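PDB 2CWP: MetRS related protein from Pyrococcus horikoshii, which probably binds tRNA through an OB-fold domain related to the tRNA-binding module of methionyl-tRNA synthetases. Local coordinates for residues A[32-37]-A[48-54]; A[21-27]-A[58-63]; A[64-68]-A[98-103]; A[13-17]-A[70-74]; A[37-41]-A[67-71]. All coordinates share one frame; numbering follows the deposited sequence.

Contact 1 of 5, residues A[32-37]-A[48-54]; sequences KKLIKL and IVTGIAD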
# COMPACT_ATOMS: atom_id res chain seq x y z
N LYS A 32 -13.55 -10.92 -2.97
CA LYS A 32 -14.47 -9.90 -2.47
C LYS A 32 -13.73 -8.75 -1.81
O LYS A 32 -14.24 -7.64 -1.74
CB LYS A 32 -15.44 -10.53 -1.47
CG LYS A 32 -16.32 -11.62 -2.07
CD LYS A 32 -17.44 -11.99 -1.13
CE LYS A 32 -18.35 -13.04 -1.74
NZ LYS A 32 -19.50 -13.37 -0.85
N LYS A 33 -12.52 -9.02 -1.34
CA LYS A 33 -11.72 -8.01 -0.65
C LYS A 33 -10.45 -7.55 -1.35
O LYS A 33 -9.92 -6.49 -1.02
CB LYS A 33 -11.32 -8.52 0.73
CG LYS A 33 -12.45 -8.88 1.66
CD LYS A 33 -11.88 -9.28 3.00
CE LYS A 33 -12.90 -9.12 4.11
NZ LYS A 33 -12.26 -9.32 5.44
N LEU A 34 -9.97 -8.33 -2.32
CA LEU A 34 -8.72 -7.98 -2.97
C LEU A 34 -8.77 -6.94 -4.07
O LEU A 34 -9.66 -6.94 -4.90
CB LEU A 34 -8.02 -9.24 -3.51
CG LEU A 34 -7.62 -10.33 -2.52
CD1 LEU A 34 -6.64 -11.27 -3.22
CD2 LEU A 34 -6.97 -9.74 -1.29
N ILE A 35 -7.78 -6.05 -4.05
CA ILE A 35 -7.66 -5.01 -5.07
C ILE A 35 -6.21 -4.98 -5.55
O ILE A 35 -5.27 -4.96 -4.73
CB ILE A 35 -8.01 -3.60 -4.53
CG1 ILE A 35 -9.45 -3.56 -4.03
CG2 ILE A 35 -7.80 -2.57 -5.62
CD1 ILE A 35 -9.88 -2.21 -3.55
N LYS A 36 -6.02 -4.99 -6.86
CA LYS A 36 -4.69 -4.93 -7.44
C LYS A 36 -4.39 -3.48 -7.76
O LYS A 36 -5.21 -2.79 -8.36
CB LYS A 36 -4.60 -5.75 -8.72
CG LYS A 36 -3.18 -5.90 -9.26
CD LYS A 36 -3.12 -6.86 -10.45
CE LYS A 36 -3.21 -6.12 -11.78
NZ LYS A 36 -1.98 -5.35 -12.06
N LEU A 37 -3.22 -3.01 -7.34
CA LEU A 37 -2.82 -1.64 -7.59
C LEU A 37 -1.56 -1.59 -8.43
O LEU A 37 -0.67 -2.43 -8.28
CB LEU A 37 -2.54 -0.92 -6.27
CG LEU A 37 -3.57 -0.94 -5.15
CD1 LEU A 37 -2.90 -0.55 -3.82
CD2 LEU A 37 -4.72 -0.01 -5.50
N ILE A 48 0.87 -3.90 -6.39
CA ILE A 48 0.60 -4.13 -4.98
C ILE A 48 -0.84 -4.51 -4.72
O ILE A 48 -1.77 -3.83 -5.16
CB ILE A 48 0.96 -2.86 -4.16
CG1 ILE A 48 2.48 -2.68 -4.17
CG2 ILE A 48 0.41 -2.98 -2.73
CD1 ILE A 48 2.97 -1.41 -3.51
N VAL A 49 -1.02 -5.60 -3.98
CA VAL A 49 -2.34 -6.08 -3.63
C VAL A 49 -2.72 -5.65 -2.20
O VAL A 49 -1.90 -5.70 -1.29
CB VAL A 49 -2.40 -7.62 -3.74
CG1 VAL A 49 -3.78 -8.13 -3.35
CG2 VAL A 49 -2.04 -8.06 -5.16
N THR A 50 -3.96 -5.21 -2.03
CA THR A 50 -4.49 -4.81 -0.73
C THR A 50 -5.87 -5.47 -0.62
O THR A 50 -6.58 -5.58 -1.62
CB THR A 50 -4.63 -3.26 -0.61
OG1 THR A 50 -5.13 -2.92 0.68
CG2 THR A 50 -5.59 -2.73 -1.67
N GLY A 51 -6.26 -5.91 0.57
CA GLY A 51 -7.55 -6.57 0.71
C GLY A 51 -8.58 -5.78 1.50
O GLY A 51 -9.12 -6.27 2.49
N ILE A 52 -8.90 -4.58 1.03
CA ILE A 52 -9.85 -3.72 1.73
C ILE A 52 -11.13 -3.46 0.95
O ILE A 52 -11.99 -2.71 1.43
CB ILE A 52 -9.17 -2.36 2.06
CG1 ILE A 52 -8.75 -1.67 0.75
CG2 ILE A 52 -7.95 -2.58 2.94
CD1 ILE A 52 -7.82 -0.47 0.91
N ALA A 53 -11.26 -4.09 -0.22
CA ALA A 53 -12.42 -3.89 -1.11
C ALA A 53 -13.81 -4.02 -0.49
O ALA A 53 -14.78 -3.56 -1.06
CB ALA A 53 -12.30 -4.82 -2.33
N ASP A 54 -13.92 -4.67 0.65
CA ASP A 54 -15.22 -4.81 1.29
C ASP A 54 -15.57 -3.53 2.04
O ASP A 54 -16.73 -3.30 2.39
CB ASP A 54 -15.18 -5.98 2.27
CG ASP A 54 -14.08 -5.82 3.29
OD1 ASP A 54 -13.00 -5.33 2.89
OD2 ASP A 54 -14.29 -6.19 4.47

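Contact 2 of 5, residues A[21-27]-A[58-63]; sequences LVKKAEK and PEELEG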
# COMPACT_ATOMS: atom_id res chain seq x y z
N LEU A 21 2.16 6.68 -6.06
CA LEU A 21 0.94 7.16 -6.71
C LEU A 21 0.19 6.00 -7.33
O LEU A 21 0.74 5.26 -8.14
CB LEU A 21 1.27 8.19 -7.80
CG LEU A 21 0.14 8.52 -8.79
CD1 LEU A 21 -1.05 9.10 -8.04
CD2 LEU A 21 0.66 9.53 -9.86
N VAL A 22 -1.07 5.83 -6.96
CA VAL A 22 -1.87 4.74 -7.50
C VAL A 22 -2.33 5.08 -8.92
O VAL A 22 -3.25 5.88 -9.11
CB VAL A 22 -3.10 4.46 -6.61
CG1 VAL A 22 -3.96 3.35 -7.24
CG2 VAL A 22 -2.63 4.06 -5.22
N LYS A 23 -1.68 4.49 -9.91
CA LYS A 23 -2.01 4.74 -11.31
C LYS A 23 -3.33 4.06 -11.66
O LYS A 23 -4.19 4.65 -12.32
CB LYS A 23 -0.91 4.21 -12.22
CG LYS A 23 0.39 5.00 -12.15
CD LYS A 23 0.19 6.40 -12.71
CE LYS A 23 1.46 6.88 -13.40
NZ LYS A 23 1.24 8.23 -14.02
N LYS A 24 -3.48 2.82 -11.21
CA LYS A 24 -4.69 2.07 -11.47
C LYS A 24 -4.99 1.13 -10.31
O LYS A 24 -4.08 0.66 -9.62
CB LYS A 24 -4.56 1.26 -12.76
CG LYS A 24 -5.74 0.33 -12.99
CD LYS A 24 -5.83 -0.18 -14.41
CE LYS A 24 -7.21 -0.74 -14.65
NZ LYS A 24 -7.66 -0.49 -16.03
N ALA A 25 -6.27 0.86 -10.11
CA ALA A 25 -6.73 -0.01 -9.04
C ALA A 25 -7.99 -0.74 -9.49
O ALA A 25 -8.97 -0.12 -9.90
CB ALA A 25 -7.02 0.83 -7.79
N GLU A 26 -7.96 -2.07 -9.42
CA GLU A 26 -9.13 -2.86 -9.81
C GLU A 26 -9.25 -4.12 -8.98
O GLU A 26 -8.25 -4.75 -8.65
CB GLU A 26 -9.07 -3.22 -11.30
CG GLU A 26 -7.74 -3.81 -11.75
CD GLU A 26 -7.82 -4.49 -13.11
OE1 GLU A 26 -8.49 -3.93 -14.01
OE2 GLU A 26 -7.21 -5.58 -13.27
N LYS A 27 -10.48 -4.48 -8.65
CA LYS A 27 -10.72 -5.67 -7.85
C LYS A 27 -10.11 -6.87 -8.56
O LYS A 27 -10.07 -6.91 -9.79
CB LYS A 27 -12.22 -5.90 -7.65
CG LYS A 27 -12.97 -4.76 -6.98
CD LYS A 27 -14.34 -5.21 -6.46
CE LYS A 27 -14.18 -6.36 -5.46
NZ LYS A 27 -15.39 -6.64 -4.66
N PRO A 58 -12.23 0.54 -5.07
CA PRO A 58 -11.07 0.83 -5.92
C PRO A 58 -10.95 2.28 -6.38
O PRO A 58 -9.84 2.84 -6.40
CB PRO A 58 -11.26 -0.12 -7.11
CG PRO A 58 -12.00 -1.26 -6.51
CD PRO A 58 -13.00 -0.59 -5.61
N GLU A 59 -12.07 2.90 -6.73
CA GLU A 59 -12.05 4.28 -7.19
C GLU A 59 -11.64 5.28 -6.11
O GLU A 59 -11.35 6.44 -6.41
CB GLU A 59 -13.41 4.67 -7.82
CG GLU A 59 -14.61 4.75 -6.88
CD GLU A 59 -15.35 3.41 -6.71
OE1 GLU A 59 -16.46 3.43 -6.12
OE2 GLU A 59 -14.83 2.36 -7.16
N GLU A 60 -11.62 4.85 -4.85
CA GLU A 60 -11.19 5.76 -3.80
C GLU A 60 -9.66 5.78 -3.66
O GLU A 60 -9.11 6.60 -2.93
CB GLU A 60 -11.86 5.38 -2.48
CG GLU A 60 -13.25 5.99 -2.34
CD GLU A 60 -14.02 5.46 -1.14
OE1 GLU A 60 -13.37 5.03 -0.16
OE2 GLU A 60 -15.27 5.49 -1.17
N LEU A 61 -8.97 4.91 -4.39
CA LEU A 61 -7.50 4.84 -4.33
C LEU A 61 -6.85 5.41 -5.59
O LEU A 61 -5.82 6.06 -5.52
CB LEU A 61 -7.05 3.40 -4.14
CG LEU A 61 -7.51 2.74 -2.84
CD1 LEU A 61 -8.08 1.36 -3.13
CD2 LEU A 61 -6.36 2.64 -1.87
N GLU A 62 -7.46 5.16 -6.74
CA GLU A 62 -6.94 5.64 -8.01
C GLU A 62 -6.73 7.13 -8.02
O GLU A 62 -7.61 7.89 -7.65
CB GLU A 62 -7.89 5.30 -9.15
CG GLU A 62 -7.77 3.88 -9.63
CD GLU A 62 -8.05 3.75 -11.11
OE1 GLU A 62 -8.07 2.61 -11.60
OE2 GLU A 62 -8.23 4.78 -11.79
N GLY A 63 -5.55 7.54 -8.49
CA GLY A 63 -5.23 8.94 -8.57
C GLY A 63 -4.60 9.52 -7.32
O GLY A 63 -4.10 10.65 -7.36

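Contact 3 of 5, residues A[64-68]-A[98-103]; sequences KKFIF and LIPVPE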
# COMPACT_ATOMS: atom_id res chain seq x y z
N LYS A 64 -4.61 8.78 -6.22
CA LYS A 64 -4.03 9.31 -4.98
C LYS A 64 -2.66 8.73 -4.62
O LYS A 64 -2.25 7.70 -5.15
CB LYS A 64 -4.97 9.04 -3.79
CG LYS A 64 -6.45 9.28 -4.05
CD LYS A 64 -6.77 10.71 -4.40
CE LYS A 64 -7.97 11.19 -3.59
NZ LYS A 64 -9.07 10.18 -3.59
N LYS A 65 -1.98 9.41 -3.70
CA LYS A 65 -0.68 8.98 -3.20
C LYS A 65 -0.89 8.39 -1.80
O LYS A 65 -1.70 8.90 -1.03
CB LYS A 65 0.28 10.16 -3.10
CG LYS A 65 0.63 10.77 -4.45
CD LYS A 65 1.67 11.87 -4.32
CE LYS A 65 1.91 12.50 -5.67
NZ LYS A 65 2.89 13.61 -5.60
N PHE A 66 -0.14 7.33 -1.49
CA PHE A 66 -0.21 6.67 -0.19
C PHE A 66 1.17 6.16 0.22
O PHE A 66 2.11 6.17 -0.58
CB PHE A 66 -1.16 5.46 -0.22
CG PHE A 66 -2.56 5.80 -0.61
CD1 PHE A 66 -2.97 5.66 -1.93
CD2 PHE A 66 -3.46 6.27 0.34
CE1 PHE A 66 -4.28 6.00 -2.31
CE2 PHE A 66 -4.76 6.61 -0.03
CZ PHE A 66 -5.17 6.47 -1.35
N ILE A 67 1.25 5.69 1.46
CA ILE A 67 2.48 5.13 1.99
C ILE A 67 2.47 3.65 1.68
O ILE A 67 1.46 2.98 1.86
CB ILE A 67 2.52 5.27 3.49
CG1 ILE A 67 2.33 6.73 3.89
CG2 ILE A 67 3.82 4.67 4.01
CD1 ILE A 67 2.01 6.91 5.38
N PHE A 68 3.59 3.13 1.21
CA PHE A 68 3.71 1.71 0.88
C PHE A 68 5.03 1.17 1.41
O PHE A 68 6.06 1.85 1.31
CB PHE A 68 3.71 1.49 -0.65
CG PHE A 68 2.44 1.88 -1.35
CD1 PHE A 68 2.23 3.19 -1.76
CD2 PHE A 68 1.48 0.91 -1.67
CE1 PHE A 68 1.07 3.55 -2.48
CE2 PHE A 68 0.33 1.25 -2.39
CZ PHE A 68 0.13 2.57 -2.80
N LEU A 98 -8.25 5.01 4.86
CA LEU A 98 -7.10 5.34 4.04
C LEU A 98 -6.33 6.49 4.70
O LEU A 98 -6.90 7.29 5.44
CB LEU A 98 -7.52 5.80 2.63
CG LEU A 98 -8.12 4.74 1.72
CD1 LEU A 98 -8.41 5.36 0.36
CD2 LEU A 98 -7.16 3.56 1.59
N ILE A 99 -5.03 6.53 4.44
CA ILE A 99 -4.18 7.60 4.93
C ILE A 99 -3.50 8.15 3.68
O ILE A 99 -2.42 7.70 3.28
CB ILE A 99 -3.07 7.09 5.90
CG1 ILE A 99 -3.69 6.47 7.16
CG2 ILE A 99 -2.15 8.26 6.30
CD1 ILE A 99 -2.66 5.83 8.10
N PRO A 100 -4.16 9.09 3.00
CA PRO A 100 -3.51 9.62 1.80
C PRO A 100 -2.33 10.54 2.18
O PRO A 100 -2.32 11.14 3.25
CB PRO A 100 -4.63 10.39 1.09
CG PRO A 100 -5.50 10.88 2.26
CD PRO A 100 -5.53 9.63 3.15
N VAL A 101 -1.34 10.61 1.30
CA VAL A 101 -0.18 11.48 1.48
C VAL A 101 -0.56 12.81 0.79
O VAL A 101 -1.24 12.79 -0.24
CB VAL A 101 1.05 10.84 0.78
CG1 VAL A 101 2.23 11.78 0.76
CG2 VAL A 101 1.40 9.52 1.49
N PRO A 102 -0.16 13.97 1.34
CA PRO A 102 -0.52 15.24 0.66
C PRO A 102 -0.07 15.21 -0.81
O PRO A 102 0.94 14.60 -1.16
CB PRO A 102 0.23 16.29 1.47
CG PRO A 102 0.33 15.69 2.82
CD PRO A 102 0.65 14.24 2.53
N GLU A 103 -0.82 15.89 -1.68
CA GLU A 103 -0.50 15.89 -3.11
C GLU A 103 0.89 16.45 -3.42
O GLU A 103 1.53 16.03 -4.39
CB GLU A 103 -1.56 16.69 -3.88
CG GLU A 103 -1.93 16.07 -5.20
CD GLU A 103 -2.92 14.93 -5.05
OE1 GLU A 103 -2.57 13.91 -4.41
OE2 GLU A 103 -4.05 15.06 -5.57
O HOH W 1 -3.00 11.90 -2.33
O HOH W 2 -0.89 5.55 3.29

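Contact 4 of 5, residues A[13-17]-A[70-74]; sequences WKFQM and VNLKP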
# COMPACT_ATOMS: atom_id res chain seq x y z
N TRP A 13 14.27 1.40 10.82
CA TRP A 13 14.87 1.99 9.63
C TRP A 13 15.21 1.01 8.51
O TRP A 13 15.41 1.42 7.37
CB TRP A 13 16.16 2.75 10.00
CG TRP A 13 16.01 4.04 10.77
CD1 TRP A 13 17.00 4.67 11.49
CD2 TRP A 13 14.86 4.89 10.85
NE1 TRP A 13 16.53 5.85 12.01
CE2 TRP A 13 15.23 6.01 11.63
CE3 TRP A 13 13.56 4.81 10.34
CZ2 TRP A 13 14.34 7.05 11.91
CZ3 TRP A 13 12.68 5.85 10.62
CH2 TRP A 13 13.07 6.95 11.39
N LYS A 14 15.31 -0.28 8.82
CA LYS A 14 15.65 -1.22 7.76
C LYS A 14 14.46 -1.42 6.81
O LYS A 14 14.65 -1.77 5.65
CB LYS A 14 16.12 -2.57 8.33
CG LYS A 14 15.08 -3.32 9.13
CD LYS A 14 15.67 -4.58 9.71
CE LYS A 14 14.63 -5.35 10.50
NZ LYS A 14 15.09 -6.72 10.86
N PHE A 15 13.25 -1.21 7.31
CA PHE A 15 12.08 -1.35 6.46
C PHE A 15 11.96 -0.07 5.64
O PHE A 15 12.26 1.03 6.13
CB PHE A 15 10.82 -1.58 7.29
CG PHE A 15 10.80 -2.92 7.95
CD1 PHE A 15 11.52 -3.15 9.12
CD2 PHE A 15 10.12 -3.99 7.37
CE1 PHE A 15 11.58 -4.41 9.70
CE2 PHE A 15 10.17 -5.25 7.94
CZ PHE A 15 10.90 -5.47 9.10
N GLN A 16 11.55 -0.20 4.39
CA GLN A 16 11.44 0.97 3.53
C GLN A 16 10.04 1.28 3.09
O GLN A 16 9.41 0.48 2.40
CB GLN A 16 12.31 0.80 2.29
CG GLN A 16 13.78 1.00 2.56
CD GLN A 16 14.55 1.12 1.28
OE1 GLN A 16 14.70 0.15 0.54
NE2 GLN A 16 15.03 2.32 1.00
N MET A 17 9.57 2.45 3.50
CA MET A 17 8.25 2.91 3.12
C MET A 17 8.48 4.11 2.22
O MET A 17 9.33 4.95 2.49
CB MET A 17 7.43 3.30 4.35
CG MET A 17 7.19 2.15 5.31
SD MET A 17 5.99 2.51 6.61
CE MET A 17 7.06 3.30 7.87
N VAL A 70 7.90 -1.10 0.68
CA VAL A 70 8.40 -1.67 -0.57
C VAL A 70 9.57 -2.66 -0.57
O VAL A 70 9.97 -3.14 -1.64
CB VAL A 70 8.77 -0.54 -1.57
CG1 VAL A 70 7.57 0.37 -1.81
CG2 VAL A 70 9.95 0.26 -1.02
N ASN A 71 10.13 -2.97 0.59
CA ASN A 71 11.25 -3.92 0.63
C ASN A 71 10.88 -5.19 1.37
O ASN A 71 11.68 -5.74 2.11
CB ASN A 71 12.51 -3.28 1.24
CG ASN A 71 12.39 -3.03 2.75
OD1 ASN A 71 11.31 -2.77 3.27
ND2 ASN A 71 13.53 -3.07 3.44
N LEU A 72 9.65 -5.66 1.15
CA LEU A 72 9.17 -6.88 1.77
C LEU A 72 9.32 -8.05 0.80
O LEU A 72 9.52 -7.86 -0.40
CB LEU A 72 7.69 -6.76 2.16
CG LEU A 72 7.26 -5.73 3.21
CD1 LEU A 72 5.81 -5.98 3.57
CD2 LEU A 72 8.13 -5.82 4.44
N LYS A 73 9.22 -9.27 1.34
CA LYS A 73 9.33 -10.49 0.55
C LYS A 73 8.11 -10.54 -0.38
O LYS A 73 6.96 -10.48 0.08
CB LYS A 73 9.32 -11.70 1.48
CG LYS A 73 9.86 -12.98 0.87
CD LYS A 73 11.37 -13.10 1.07
CE LYS A 73 11.72 -13.65 2.45
NZ LYS A 73 11.06 -12.90 3.56
N PRO A 74 8.34 -10.65 -1.71
CA PRO A 74 7.24 -10.71 -2.69
C PRO A 74 6.23 -11.78 -2.30
O PRO A 74 6.58 -12.77 -1.67
CB PRO A 74 7.96 -11.04 -3.99
CG PRO A 74 9.31 -10.43 -3.81
CD PRO A 74 9.64 -10.80 -2.38

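Contact 5 of 5, residues A[37-41]-A[67-71]; sequences LIVDF and IFVVN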
# COMPACT_ATOMS: atom_id res chain seq x y z
N LEU A 37 -3.22 -3.01 -7.34
CA LEU A 37 -2.82 -1.64 -7.59
C LEU A 37 -1.56 -1.59 -8.43
O LEU A 37 -0.67 -2.43 -8.28
CB LEU A 37 -2.54 -0.92 -6.27
CG LEU A 37 -3.57 -0.94 -5.15
CD1 LEU A 37 -2.90 -0.55 -3.82
CD2 LEU A 37 -4.72 -0.01 -5.50
N ILE A 38 -1.48 -0.60 -9.31
CA ILE A 38 -0.28 -0.41 -10.11
C ILE A 38 0.18 0.92 -9.55
O ILE A 38 -0.47 1.97 -9.76
CB ILE A 38 -0.60 -0.28 -11.61
CG1 ILE A 38 -1.22 -1.59 -12.11
CG2 ILE A 38 0.69 0.05 -12.37
CD1 ILE A 38 -1.68 -1.53 -13.55
N VAL A 39 1.29 0.89 -8.83
CA VAL A 39 1.80 2.08 -8.16
C VAL A 39 3.10 2.61 -8.72
O VAL A 39 4.07 1.86 -8.91
CB VAL A 39 1.97 1.75 -6.67
CG1 VAL A 39 2.33 3.00 -5.88
CG2 VAL A 39 0.69 1.10 -6.17
N ASP A 40 3.11 3.91 -8.98
CA ASP A 40 4.26 4.61 -9.52
C ASP A 40 5.06 5.24 -8.38
O ASP A 40 4.56 6.14 -7.71
CB ASP A 40 3.78 5.71 -10.47
CG ASP A 40 4.92 6.52 -11.09
OD1 ASP A 40 5.72 7.12 -10.35
OD2 ASP A 40 5.01 6.56 -12.33
N PHE A 41 6.29 4.76 -8.15
CA PHE A 41 7.17 5.32 -7.10
C PHE A 41 8.24 6.23 -7.69
O PHE A 41 9.28 6.47 -7.06
CB PHE A 41 7.86 4.21 -6.31
CG PHE A 41 6.93 3.37 -5.50
CD1 PHE A 41 6.42 2.19 -6.00
CD2 PHE A 41 6.55 3.78 -4.23
CE1 PHE A 41 5.53 1.42 -5.26
CE2 PHE A 41 5.66 3.03 -3.48
CZ PHE A 41 5.15 1.84 -3.99
N ILE A 67 1.25 5.69 1.46
CA ILE A 67 2.48 5.13 1.99
C ILE A 67 2.47 3.65 1.68
O ILE A 67 1.46 2.98 1.86
CB ILE A 67 2.52 5.27 3.49
CG1 ILE A 67 2.33 6.73 3.89
CG2 ILE A 67 3.82 4.67 4.01
CD1 ILE A 67 2.01 6.91 5.38
N PHE A 68 3.59 3.13 1.21
CA PHE A 68 3.71 1.71 0.88
C PHE A 68 5.03 1.17 1.41
O PHE A 68 6.06 1.85 1.31
CB PHE A 68 3.71 1.49 -0.65
CG PHE A 68 2.44 1.88 -1.35
CD1 PHE A 68 2.23 3.19 -1.76
CD2 PHE A 68 1.48 0.91 -1.67
CE1 PHE A 68 1.07 3.55 -2.48
CE2 PHE A 68 0.33 1.25 -2.39
CZ PHE A 68 0.13 2.57 -2.80
N VAL A 69 5.01 -0.04 1.99
CA VAL A 69 6.24 -0.69 2.45
C VAL A 69 6.70 -1.40 1.17
O VAL A 69 5.96 -2.24 0.66
CB VAL A 69 5.98 -1.78 3.49
CG1 VAL A 69 7.31 -2.26 4.04
CG2 VAL A 69 5.11 -1.28 4.60
N VAL A 70 7.90 -1.10 0.68
CA VAL A 70 8.40 -1.67 -0.57
C VAL A 70 9.57 -2.66 -0.57
O VAL A 70 9.97 -3.14 -1.64
CB VAL A 70 8.77 -0.54 -1.57
CG1 VAL A 70 7.57 0.37 -1.81
CG2 VAL A 70 9.95 0.26 -1.02
N ASN A 71 10.13 -2.97 0.59
CA ASN A 71 11.25 -3.92 0.63
C ASN A 71 10.88 -5.19 1.37
O ASN A 71 11.68 -5.74 2.11
CB ASN A 71 12.51 -3.28 1.24
CG ASN A 71 12.39 -3.03 2.75
OD1 ASN A 71 11.31 -2.77 3.27
ND2 ASN A 71 13.53 -3.07 3.44

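Contact 1 of 5, residues A[32-37]-A[48-54]
I35 and A53 form the apolar centre: CG1 of I35 lies 3.5 Å from CB of A53, with CD1 of the same isoleucine resting on that alanine too. Beside it, I35 CB meets the methyl CG2 of T50 at 3.8 Å. The T50 hydroxyl is anti to the backbone N (chi1 -179°), which puts CG2 between N and the carbonyl carbon, where it also receives CD1 of L37 at 4.1 Å. L34 works separately: its CD2 lies 4.1 Å from V49 CG1.

Behind these side chains runs an antiparallel ladder in which I35 and T50, then L37 and I48, are hydrogen-bonded pairs and K36 faces V49 between them. Where the ladder ends, K33 O takes over: A53 N donates to it at 2.9 Å, and the CA of G51 makes a C-H...O contact with it. Outermost, the extended K33 chain lies over the D54 carboxylate, its NZ making a long salt bridge of 3.9 Å to OD2.

This is the open end of the hairpin of strands 35-40 and 45-50. I35 and L37 pack on A25 of strand 17-27, L37 and I48 reach F68 of strand 65-69, and V80 covers K36 and V49.

Contact 2 of 5, residues A[21-27]-A[58-63]
The carboxylate oxygen OE1 of E62 accepts the backbone N-H of A25 at 2.9 Å, a fairly straight bond (161° at the hydrogen). The donor comes to the anti side of the oxygen and 29° out of the carboxylate plane. CG of K24, running alongside in the same direction, lies 3.5 Å from OE1, while A25 CB touches the E62 methylene CG at 3.6 Å. CG of E62 is anti to its carbonyl carbon (chi1 -79°) and the chain bends at the next bond, bringing the acid up against the strand. With an alanine here, the A25 N-H is likely to lose this acceptor, and a gap to open beside K24 and A25.

One residue on, G63 N donates to V22 O at 2.9 Å. V22 turns inward, CB 3.3 Å from L61 O, and L21 CD1 reaches G63 O. At the far end the P58 ring takes over: its CB sits 3.6 Å from A25 O, and its CG touches K27 CG at 3.7 Å.

Two successive residues, K23 and K24, stand opposite the single I38 on strand 35-40, a classic beta bulge, and E62 meets the strand just beyond it. In many OB folds a helix between the third and fourth strands caps the barrel; here that connection carries only the 3-10 segment 58-60.

Contact 3 of 5, residues A[64-68]-A[98-103]
K65 and V101 supply the direct backbone bond: V101 N donates to K65 O at 2.9 Å, nearly straight at the hydrogen (173°) but 47° above the carbonyl plane. The lysine side chain makes the second, its extended chain carrying NZ to within 3.0 Å of E103 O; NZ also donates to V105 O, so two main-chain carbonyls share it.

Two waters fill in the pairing. One accepts from K65 N and donates to V101 O and to OE1 of E103, so the glutamate reaches the K65 backbone N through water, its OE1 staying 5.6 Å from NZ with no salt bridge. The other links I67 N to I99 O and lies in plane at the edge of the F66 ring. I99 O also sits near that ring's plane, 3.4 Å from F66 CD2.

Of the apolar contacts, F66 CZ lies 3.8 Å from L98 CD1, and the I67 and V101 side chains cross at about a right angle, CG1 3.8 Å from CG2.

Water thus does part of the work of a beta ladder between strand 65-69 and the irregular segment 98-103 with its two prolines, and the lysine charge is probably steadied by carbonyl dipoles more than by the nearby glutamate.

Contact 4 of 5, residues A[13-17]-A[70-74]
Q16 and V70 meet through their backbones: V70 N donates to Q16 O at 2.8 Å, an almost straight bond (168°). Neither segment is regular at this point, and the next link is made by a side chain.

N71 provides it with both ends of its amide. Its CG sits between the backbone N and the carbonyl carbon (chi1 70°), which swings the amide across to 13-17. There OD1 accepts Q16 N at 2.8 Å, the donor standing 58° above the carbonyl plane, and ND2 donates a hydrogen bond to K14 O at 2.8 Å. This second bond is more bent at the hydrogen, yet it arrives in the plane of the K14 carbonyl, on a lone pair. One side-chain amide thus holds a carbonyl and the N-H two residues on, with no second backbone bond between the segments.

Around it the packing is light. Q16 CB lies 3.8 Å from OD1 of N71, and the two side chains cross at about a right angle. CG2 of V70 rests 3.5 Å from Q16 O. Beyond, L72 sets CD2 against the edge of the F15 ring, in its plane, 4.0 Å from CD2 of that ring.

The contact fastens the turn after helix 9-13 to the end of strand 65-69. R110 of strand 110-111 takes the carbonyls of W13 and F15, and M17 opens strand 17-27 while packing on I67 and V69.

Contact 5 of 5, residues A[37-41]-A[67-71]
V39 reaches out from its strand to lay both methyls over one face of F68, the tight part of this contact. CG1 stands 4.0 Å from the F68 ring centroid and 3.7 Å from CE1, a CH-pi contact; CG2 covers the neighbouring rim, 3.7 Å from CZ. F41 comes in as an offset edge-to-face partner, its edge toward the face of F68 with the planes 83° apart and the centroids 5.5 Å apart. That same edge of F41 meets F68 CB, in the plane of the F41 ring, at 3.7 Å from CZ. CG1 of V70 then sits over a face of F41, 3.6 Å from CZ. F68 reaches across with CG anti to its carbonyl carbon (chi1 -64°).

The looser part is the L37 end, where a single methyl, CD1, lies at the edge of F68, 4.0 Å from CE2. No hydrogen bond joins the segments, whose nearest CA atoms, those of V39 and F68, are 9.2 Å apart. D40, partly exposed, takes no part and bonds through OD1 to G42 N. Losing the F68 ring to an alanine is likely to open a gap beside F41 and strip the V39 methyls of the ring face they lean on, F41 remaining beside CG1.

This is barrel interior of the OB fold: strands 35-40 and 65-69 face each other, strand 17-27 pairs with both, and I48 and L86 close round F68.

Overall arrangement
Contact 5 is the buried heart, made wholly of side chains and aromatic faces, its centre about 6 Å from that of the chain. Contacts 1 and 2 are partly buried and adjoin it: one is a backbone ladder with a charged fringe, the other a loop held to a strand by a carboxylate and a backbone hydrogen bond. They touch through strands 17-27 and 35-40, and contact 1 shares L37 with contact 5. Contacts 3 and 4 lie at the surface, where water or an asparagine amide stands in for regular pairing. Strand 65-69 serves both 3 and 5, and its end leads into 4, about 20 Å from contact 1, centre to centre.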